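Local structure of AT-less polyketide synthase (Streptomyces platensis subsp. rosaceus, 4TKT) at residues 103-108 against 207-212; 114-119 against 255-260; 294-299 against 431-436. The protein probably catalyses decarboxylative condensation of acyl chains with extender units, as the ketosynthase domain of an AT-less type I polyketide synthase. All coordinates share one frame; numbering follows the deposited sequence.

Contact 1 of 3, residues 103-108 against 207-212; sequences HTTLED and VALAGG
Helix-on-sheet packing inside the thiolase-type ketosynthase core brings T105 and L106 of helix 93-109 against L209 of strand 208-214. L209 gives the strand's whole share of this interface, its side chain leaving the sheet on the helix side. One methyl does the touching: L209 CD1 lies 3.9 Å from T105 CG2, with T105 CB a little farther off at 4.2 Å from the same L209 CD1. The two side chains cross obliquely, CD1 meeting CG2 and, less closely, CB. L209 CG stands anti to its own backbone N (chi1 -157°), the setting in which CD1 meets T105.

T105 shows two different sides. With chi1 at -51°, OG1 sits beside the backbone N and CG2 is anti to that N. The hydroxyl is hydrogen-bonded to the carbonyl O of C101, one turn back in the same helix, so its buried polar end is satisfied within the helix while the methyl meets the leucine. L106 comes in from the next position: its CB does not point straight at the strand, but its CD1 reaches to 4.5 Å from L209 CD1, a looser apolar touch that widens the patch. No hydrogen bond crosses, and about 100 Å² is buried in all, with the T105 and L209 CA atoms 8.5 Å apart.

The neighbours extend this layer. T105 also rests on A255 and L209 on L257, both of adjacent strand 252-260, while L106 meets L116 of helix 113-121. A208 and A210, flanking L209 along the strand, pack instead on helix 188-202, so strand 208-214 is sandwiched between helices on its two faces, as expected for the layered thiolase fold.

Contact 2 of 3, residues 114-119 against 255-260; sequences GALRAA and AVLLRP. With SO4 (sulfate ion), chain C.
R117 NH2 donates the shortest clear polar bond here, 2.9 Å to sulfate O2, with an N-H...O angle of 150°. A second bond, from R117 NE to sulfate O4 at 3.2 Å, makes the grip a fork on two oxygens; O2 lies at the guanidinium edge, near its plane. The bend at chi3 (-62°) folds the chain back over its own helix, where G114 CA sits 3.3 Å above one guanidinium face, toward the rim. R117 NH1 is bonded to the carbonyl O of L173, so an alanine here would probably leave that carbonyl and the sulfate without these donors. The ion probably comes from the crystallisation liquor.

On the side of helix 113-121 that faces the sheet, L116 and L257 of strand 252-260 reach toward each other tip to tip, L116 CD1 3.9 Å from L257 CD2. Farther along, R259 runs extended from the strand, and R259 NH2 lies 3.6 Å from A119 CB. The polar end of R259 is held by salt bridges, NH2 to D267 and NH1 to D269.

Across the contact, then, the leucine pair supplies an apolar join and R259 brings its NH2 end against A119. Its buried charge is likely to be balanced by the two aspartates, on which its polar end is held, while A119 meets it with a methyl.

Contact 3 of 3, residues 294-299 against 431-436; sequences PLAQAA and GSNAHV
N433, Q297 and A296 make this contact, and N433 has more surface buried by it than the other two together. Its side chain projects from strand 432-439 toward the first turn of helix 294-308, where the CA atoms of Q297 and N433 come within 6.6 Å. The amide group fits against the helix beside two carbon atoms. As modelled, N433 ND2 is the atom in touch, 3.8 Å from A296 CB and 4.1 Å from Q297 CG, but the amide may well be turned over, so the identity of its nitrogen and oxygen is doubtful.

Q297 meets N433 through its aliphatic part. CG lies beside the backbone N (chi1 -65°), and the chain runs extended beyond it, so the methylene borders the asparagine while the glutamine's own amide goes past. The two side chains cross at about a right angle, with their amide planes 87° apart; they do not stack. A296 points its methyl at the strand. No hydrogen bond joins the two segments, and some 98 Å² is buried.

N281 of neighbouring strand 273-282 ties helix to sheet: its ND2 donates to A296 O, and its backbone is hydrogen-bonded to that of N433. F427 of strand 421-427, on the other flank, touches both Q297 and N433.

Chemically, a polar side chain is here set against methyl and methylene carbon, all three residues being buried. The contact itself is one of van der Waals touch, with no hydrogen bond across it, whereas N281 supplies directional bonding, to A296 O and to the backbone of N433.

Contacts 1 and 2 form one continuous piece, their centres 8 Å apart: strands 208-214 and 252-260 are antiparallel neighbours, and A208 O to L258 N (2.6 Å) and A210 O to V256 N (2.7 Å) are probable hydrogen bonds between them. L209 CD1 also packs 3.5 Å from V256 O, and helices 93-109 and 113-121 follow each other in the chain. Contact 3 belongs to the other half of the same sheet, with its centre about 26 Å from that of contact 1 and 30 Å from that of contact 2. The sulfate, probably from the crystallisation liquor, belongs to contact 2 and gives no evidence of a substrate site.

Contact 1 of 3, residues 103-108 against 207-212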
loop_
_atom_site.group_PDB
_atom_site.type_symbol
_atom_site.label_atom_id
_atom_site.label_comp_id
_atom_site.label_asym_id
_atom_site.label_seq_id
_atom_site.Cartn_x
_atom_site.Cartn_y
_atom_site.Cartn_z
ATOM N N HIS A 103 -3.223 -0.322 -9.630
ATOM C CA HIS A 103 -2.376 -0.610 -10.778
ATOM C C HIS A 103 -0.923 -0.786 -10.361
ATOM O O HIS A 103 -0.266 -1.742 -10.775
ATOM C CB HIS A 103 -2.481 0.495 -11.827
ATOM C CG HIS A 103 -1.687 0.220 -13.065
ATOM N ND1 HIS A 103 -2.057 -0.734 -13.989
ATOM C CD2 HIS A 103 -0.531 0.757 -13.520
ATOM C CE1 HIS A 103 -1.168 -0.765 -14.966
ATOM N NE2 HIS A 103 -0.232 0.129 -14.705
ATOM N N THR A 104 -0.430 0.136 -9.539
ATOM C CA THR A 104 0.951 0.074 -9.070
ATOM C C THR A 104 1.223 -1.228 -8.321
ATOM O O THR A 104 2.332 -1.756 -8.374
ATOM C CB THR A 104 1.297 1.266 -8.158
ATOM O OG1 THR A 104 0.314 1.374 -7.127
ATOM C CG2 THR A 104 1.312 2.556 -8.950
ATOM N N THR A 105 0.206 -1.749 -7.638
ATOM C CA THR A 105 0.358 -2.989 -6.883
ATOM C C THR A 105 0.524 -4.178 -7.822
ATOM O O THR A 105 1.316 -5.083 -7.557
ATOM C CB THR A 105 -0.840 -3.251 -5.948
ATOM O OG1 THR A 105 -1.093 -2.091 -5.146
ATOM C CG2 THR A 105 -0.549 -4.431 -5.033
ATOM N N LEU A 106 -0.222 -4.176 -8.921
ATOM C CA LEU A 106 -0.091 -5.233 -9.915
ATOM C C LEU A 106 1.286 -5.185 -10.567
ATOM O O LEU A 106 1.899 -6.220 -10.825
ATOM C CB LEU A 106 -1.185 -5.125 -10.977
ATOM C CG LEU A 106 -2.441 -5.968 -10.748
ATOM C CD1 LEU A 106 -3.213 -5.510 -9.517
ATOM C CD2 LEU A 106 -3.326 -5.939 -11.977
ATOM N N GLU A 107 1.774 -3.978 -10.824
ATOM C CA GLU A 107 3.075 -3.818 -11.455
ATOM C C GLU A 107 4.194 -4.243 -10.512
ATOM O O GLU A 107 5.195 -4.807 -10.949
ATOM C CB GLU A 107 3.280 -2.374 -11.915
ATOM C CG GLU A 107 2.423 -1.997 -13.115
ATOM C CD GLU A 107 2.739 -0.615 -13.652
ATOM O OE1 GLU A 107 2.892 0.320 -12.840
ATOM O OE2 GLU A 107 2.836 -0.465 -14.889
ATOM N N ASP A 108 4.018 -3.983 -9.219
ATOM C CA ASP A 108 4.987 -4.421 -8.222
ATOM C C ASP A 108 4.990 -5.942 -8.132
ATOM O O ASP A 108 6.030 -6.558 -7.906
ATOM C CB ASP A 108 4.684 -3.815 -6.851
ATOM C CG ASP A 108 5.787 -4.080 -5.838
ATOM O OD1 ASP A 108 6.961 -3.778 -6.142
ATOM O OD2 ASP A 108 5.484 -4.596 -4.741
ATOM N N VAL A 207 -7.019 -14.702 -6.479
ATOM C CA VAL A 207 -6.189 -13.668 -5.881
ATOM C C VAL A 207 -7.086 -12.583 -5.316
ATOM O O VAL A 207 -8.260 -12.483 -5.677
ATOM C CB VAL A 207 -5.203 -13.047 -6.894
ATOM C CG1 VAL A 207 -4.414 -14.134 -7.599
ATOM C CG2 VAL A 207 -5.943 -12.181 -7.899
ATOM N N ALA A 208 -6.536 -11.768 -4.427
ATOM C CA ALA A 208 -7.319 -10.707 -3.821
ATOM C C ALA A 208 -6.491 -9.454 -3.604
ATOM O O ALA A 208 -5.390 -9.499 -3.056
ATOM C CB ALA A 208 -7.918 -11.174 -2.506
ATOM N N LEU A 209 -7.038 -8.334 -4.053
ATOM C CA LEU A 209 -6.469 -7.033 -3.763
ATOM C C LEU A 209 -7.102 -6.496 -2.482
ATOM O O LEU A 209 -8.321 -6.349 -2.402
ATOM C CB LEU A 209 -6.707 -6.079 -4.929
ATOM C CG LEU A 209 -5.757 -4.896 -5.051
ATOM C CD1 LEU A 209 -4.332 -5.394 -5.183
ATOM C CD2 LEU A 209 -6.147 -4.046 -6.246
ATOM N N ALA A 210 -6.279 -6.226 -1.476
ATOM C CA ALA A 210 -6.781 -5.697 -0.216
ATOM C C ALA A 210 -6.007 -4.453 0.185
ATOM O O ALA A 210 -4.782 -4.422 0.094
ATOM C CB ALA A 210 -6.700 -6.746 0.878
ATOM N N GLY A 211 -6.723 -3.425 0.624
ATOM C CA GLY A 211 -6.081 -2.194 1.035
ATOM C C GLY A 211 -7.039 -1.189 1.635
ATOM O O GLY A 211 -8.226 -1.469 1.813
ATOM N N GLY A 212 -6.513 -0.011 1.950
ATOM C CA GLY A 212 -7.301 1.054 2.537
ATOM C C GLY A 212 -6.927 2.408 1.970
ATOM O O GLY A 212 -5.831 2.596 1.446
#

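Contact 2 of 3, residues 114-119 against 255-260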
loop_
_atom_site.group_PDB
_atom_site.type_symbol
_atom_site.label_atom_id
_atom_site.label_comp_id
_atom_site.label_asym_id
_atom_site.label_seq_id
_atom_site.Cartn_x
_atom_site.Cartn_y
_atom_site.Cartn_z
ATOM N N GLY A 114 -4.444 -9.222 -17.592
ATOM C CA GLY A 114 -4.763 -10.499 -18.203
ATOM C C GLY A 114 -4.045 -11.665 -17.557
ATOM O O GLY A 114 -4.637 -12.718 -17.322
ATOM N N ALA A 115 -2.764 -11.473 -17.266
ATOM C CA ALA A 115 -1.958 -12.520 -16.657
ATOM C C ALA A 115 -2.470 -12.849 -15.261
ATOM O O ALA A 115 -2.559 -14.018 -14.882
ATOM C CB ALA A 115 -0.497 -12.103 -16.604
ATOM N N LEU A 116 -2.810 -11.813 -14.502
ATOM C CA LEU A 116 -3.302 -11.995 -13.143
ATOM C C LEU A 116 -4.607 -12.786 -13.131
ATOM O O LEU A 116 -4.782 -13.685 -12.310
ATOM C CB LEU A 116 -3.495 -10.646 -12.451
ATOM C CG LEU A 116 -3.892 -10.712 -10.974
ATOM C CD1 LEU A 116 -2.890 -11.538 -10.188
ATOM C CD2 LEU A 116 -4.011 -9.315 -10.386
ATOM N N ARG A 117 -5.517 -12.458 -14.044
ATOM C CA ARG A 117 -6.782 -13.184 -14.143
ATOM C C ARG A 117 -6.554 -14.656 -14.481
ATOM O O ARG A 117 -7.166 -15.539 -13.878
ATOM C CB ARG A 117 -7.695 -12.542 -15.187
ATOM C CG ARG A 117 -8.158 -11.142 -14.821
ATOM C CD ARG A 117 -9.228 -10.642 -15.776
ATOM N NE ARG A 117 -8.739 -10.538 -17.148
ATOM C CZ ARG A 117 -8.300 -9.413 -17.704
ATOM N NH1 ARG A 117 -8.286 -8.284 -17.010
ATOM N NH2 ARG A 117 -7.875 -9.418 -18.960
ATOM N N ALA A 118 -5.668 -14.917 -15.437
ATOM C CA ALA A 118 -5.354 -16.285 -15.842
ATOM C C ALA A 118 -4.794 -17.101 -14.679
ATOM O O ALA A 118 -5.203 -18.241 -14.457
ATOM C CB ALA A 118 -4.372 -16.282 -17.002
ATOM N N ALA A 119 -3.860 -16.511 -13.941
ATOM C CA ALA A 119 -3.231 -17.192 -12.816
ATOM C C ALA A 119 -4.239 -17.471 -11.705
ATOM O O ALA A 119 -4.186 -18.513 -11.053
ATOM C CB ALA A 119 -2.067 -16.369 -12.282
ATOM N N ALA A 255 -2.199 -0.800 -0.699
ATOM C CA ALA A 255 -2.834 -2.064 -1.055
ATOM C C ALA A 255 -1.828 -3.207 -1.135
ATOM O O ALA A 255 -0.635 -2.989 -1.346
ATOM C CB ALA A 255 -3.573 -1.931 -2.375
ATOM N N VAL A 256 -2.323 -4.425 -0.951
ATOM C CA VAL A 256 -1.518 -5.622 -1.149
ATOM C C VAL A 256 -2.254 -6.594 -2.059
ATOM O O VAL A 256 -3.484 -6.650 -2.058
ATOM C CB VAL A 256 -1.188 -6.326 0.182
ATOM C CG1 VAL A 256 -0.106 -5.575 0.929
ATOM C CG2 VAL A 256 -2.435 -6.465 1.036
ATOM N N LEU A 257 -1.496 -7.347 -2.850
ATOM C CA LEU A 257 -2.065 -8.429 -3.638
ATOM C C LEU A 257 -1.882 -9.732 -2.872
ATOM O O LEU A 257 -0.756 -10.139 -2.588
ATOM C CB LEU A 257 -1.409 -8.510 -5.019
ATOM C CG LEU A 257 -2.142 -9.359 -6.063
ATOM C CD1 LEU A 257 -3.566 -8.866 -6.256
ATOM C CD2 LEU A 257 -1.400 -9.351 -7.388
ATOM N N LEU A 258 -2.994 -10.375 -2.526
ATOM C CA LEU A 258 -2.954 -11.566 -1.683
ATOM C C LEU A 258 -3.231 -12.842 -2.467
ATOM O O LEU A 258 -3.985 -12.838 -3.441
ATOM C CB LEU A 258 -3.953 -11.433 -0.535
ATOM C CG LEU A 258 -3.730 -10.233 0.381
ATOM C CD1 LEU A 258 -4.715 -10.263 1.536
ATOM C CD2 LEU A 258 -2.299 -10.216 0.886
ATOM N N ARG A 259 -2.635 -13.938 -2.014
ATOM C CA ARG A 259 -2.681 -15.200 -2.738
ATOM C C ARG A 259 -2.267 -16.362 -1.835
ATOM O O ARG A 259 -1.366 -16.210 -1.012
ATOM C CB ARG A 259 -1.766 -15.120 -3.959
ATOM C CG ARG A 259 -1.859 -16.297 -4.887
ATOM C CD ARG A 259 -1.142 -16.025 -6.188
ATOM N NE ARG A 259 -1.492 -17.029 -7.182
ATOM C CZ ARG A 259 -0.911 -17.135 -8.369
ATOM N NH1 ARG A 259 0.057 -16.294 -8.704
ATOM N NH2 ARG A 259 -1.295 -18.081 -9.214
ATOM N N PRO A 260 -2.936 -17.521 -1.971
ATOM C CA PRO A 260 -2.510 -18.721 -1.239
ATOM C C PRO A 260 -1.045 -19.044 -1.511
ATOM O O PRO A 260 -0.637 -19.079 -2.671
ATOM C CB PRO A 260 -3.427 -19.814 -1.789
ATOM C CG PRO A 260 -4.652 -19.088 -2.210
ATOM C CD PRO A 260 -4.186 -17.749 -2.718
HETATM S S SO4 C . -9.139 -13.057 -19.975
HETATM O O1 SO4 C . -9.778 -13.857 -21.014
HETATM O O2 SO4 C . -8.911 -11.705 -20.478
HETATM O O3 SO4 C . -7.859 -13.659 -19.607
HETATM O O4 SO4 C . -10.007 -13.006 -18.802
#

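Contact 3 of 3, residues 294-299 against 431-436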
loop_
_atom_site.group_PDB
_atom_site.type_symbol
_atom_site.label_atom_id
_atom_site.label_comp_id
_atom_site.label_asym_id
_atom_site.label_seq_id
_atom_site.Cartn_x
_atom_site.Cartn_y
_atom_site.Cartn_z
ATOM N N PRO A 294 -9.582 -3.259 26.798
ATOM C CA PRO A 294 -8.333 -4.026 26.830
ATOM C C PRO A 294 -8.565 -5.530 26.723
ATOM O O PRO A 294 -7.752 -6.232 26.124
ATOM C CB PRO A 294 -7.735 -3.658 28.190
ATOM C CG PRO A 294 -8.909 -3.278 29.025
ATOM C CD PRO A 294 -9.849 -2.587 28.080
ATOM N N LEU A 295 -9.665 -6.016 27.289
ATOM C CA LEU A 295 -9.965 -7.442 27.249
ATOM C C LEU A 295 -10.348 -7.887 25.839
ATOM O O LEU A 295 -10.018 -8.994 25.419
ATOM C CB LEU A 295 -11.085 -7.785 28.236
ATOM C CG LEU A 295 -10.808 -7.486 29.711
ATOM C CD1 LEU A 295 -11.876 -8.112 30.594
ATOM C CD2 LEU A 295 -9.422 -7.968 30.115
ATOM N N ALA A 296 -11.043 -7.018 25.113
ATOM C CA ALA A 296 -11.427 -7.313 23.739
ATOM C C ALA A 296 -10.204 -7.316 22.834
ATOM O O ALA A 296 -10.090 -8.143 21.929
ATOM C CB ALA A 296 -12.450 -6.310 23.243
ATOM N N GLN A 297 -9.292 -6.385 23.086
ATOM C CA GLN A 297 -8.053 -6.313 22.326
ATOM C C GLN A 297 -7.215 -7.560 22.559
ATOM O O GLN A 297 -6.636 -8.113 21.627
ATOM C CB GLN A 297 -7.260 -5.064 22.706
ATOM C CG GLN A 297 -7.947 -3.766 22.329
ATOM C CD GLN A 297 -7.098 -2.554 22.635
ATOM O OE1 GLN A 297 -5.948 -2.683 23.054
ATOM N NE2 GLN A 297 -7.656 -1.366 22.422
ATOM N N ALA A 298 -7.161 -8.003 23.810
ATOM C CA ALA A 298 -6.422 -9.206 24.158
ATOM C C ALA A 298 -7.025 -10.421 23.466
ATOM O O ALA A 298 -6.309 -11.314 23.023
ATOM C CB ALA A 298 -6.408 -9.406 25.664
ATOM N N ALA A 299 -8.349 -10.439 23.367
ATOM C CA ALA A 299 -9.050 -11.569 22.771
ATOM C C ALA A 299 -8.780 -11.669 21.273
ATOM O O ALA A 299 -8.513 -12.757 20.759
ATOM C CB ALA A 299 -10.543 -11.463 23.033
ATOM N N GLY A 431 -15.032 0.745 18.195
ATOM C CA GLY A 431 -14.953 -0.503 18.932
ATOM C C GLY A 431 -14.508 -1.713 18.132
ATOM O O GLY A 431 -14.198 -2.754 18.708
ATOM N N SER A 432 -14.484 -1.595 16.807
ATOM C CA SER A 432 -14.031 -2.696 15.964
ATOM C C SER A 432 -12.523 -2.867 16.072
ATOM O O SER A 432 -11.765 -1.925 15.847
ATOM C CB SER A 432 -14.428 -2.470 14.503
ATOM O OG SER A 432 -15.830 -2.565 14.325
ATOM N N ASN A 433 -12.092 -4.074 16.418
ATOM C CA ASN A 433 -10.673 -4.365 16.558
ATOM C C ASN A 433 -10.194 -5.398 15.549
ATOM O O ASN A 433 -10.975 -6.212 15.057
ATOM C CB ASN A 433 -10.369 -4.853 17.973
ATOM C CG ASN A 433 -10.832 -3.883 19.033
ATOM O OD1 ASN A 433 -10.762 -2.667 18.852
ATOM N ND2 ASN A 433 -11.314 -4.414 20.151
ATOM N N ALA A 434 -8.902 -5.365 15.246
ATOM C CA ALA A 434 -8.320 -6.325 14.322
ATOM C C ALA A 434 -6.850 -6.568 14.633
ATOM O O ALA A 434 -6.134 -5.659 15.056
ATOM C CB ALA A 434 -8.488 -5.848 12.886
ATOM N N HIS A 435 -6.409 -7.804 14.430
ATOM C CA HIS A 435 -5.000 -8.143 14.564
ATOM C C HIS A 435 -4.587 -9.089 13.445
ATOM O O HIS A 435 -5.320 -10.017 13.101
ATOM C CB HIS A 435 -4.712 -8.772 15.927
ATOM C CG HIS A 435 -3.253 -8.888 16.241
ATOM N ND1 HIS A 435 -2.530 -7.862 16.810
ATOM C CD2 HIS A 435 -2.380 -9.907 16.061
ATOM C CE1 HIS A 435 -1.277 -8.244 16.972
ATOM N NE2 HIS A 435 -1.158 -9.481 16.523
ATOM N N VAL A 436 -3.414 -8.840 12.872
ATOM C CA VAL A 436 -2.908 -9.650 11.773
ATOM C C VAL A 436 -1.520 -10.180 12.108
ATOM O O VAL A 436 -0.683 -9.452 12.642
ATOM C CB VAL A 436 -2.862 -8.842 10.459
ATOM C CG1 VAL A 436 -2.213 -9.648 9.353
ATOM C CG2 VAL A 436 -4.262 -8.427 10.051
#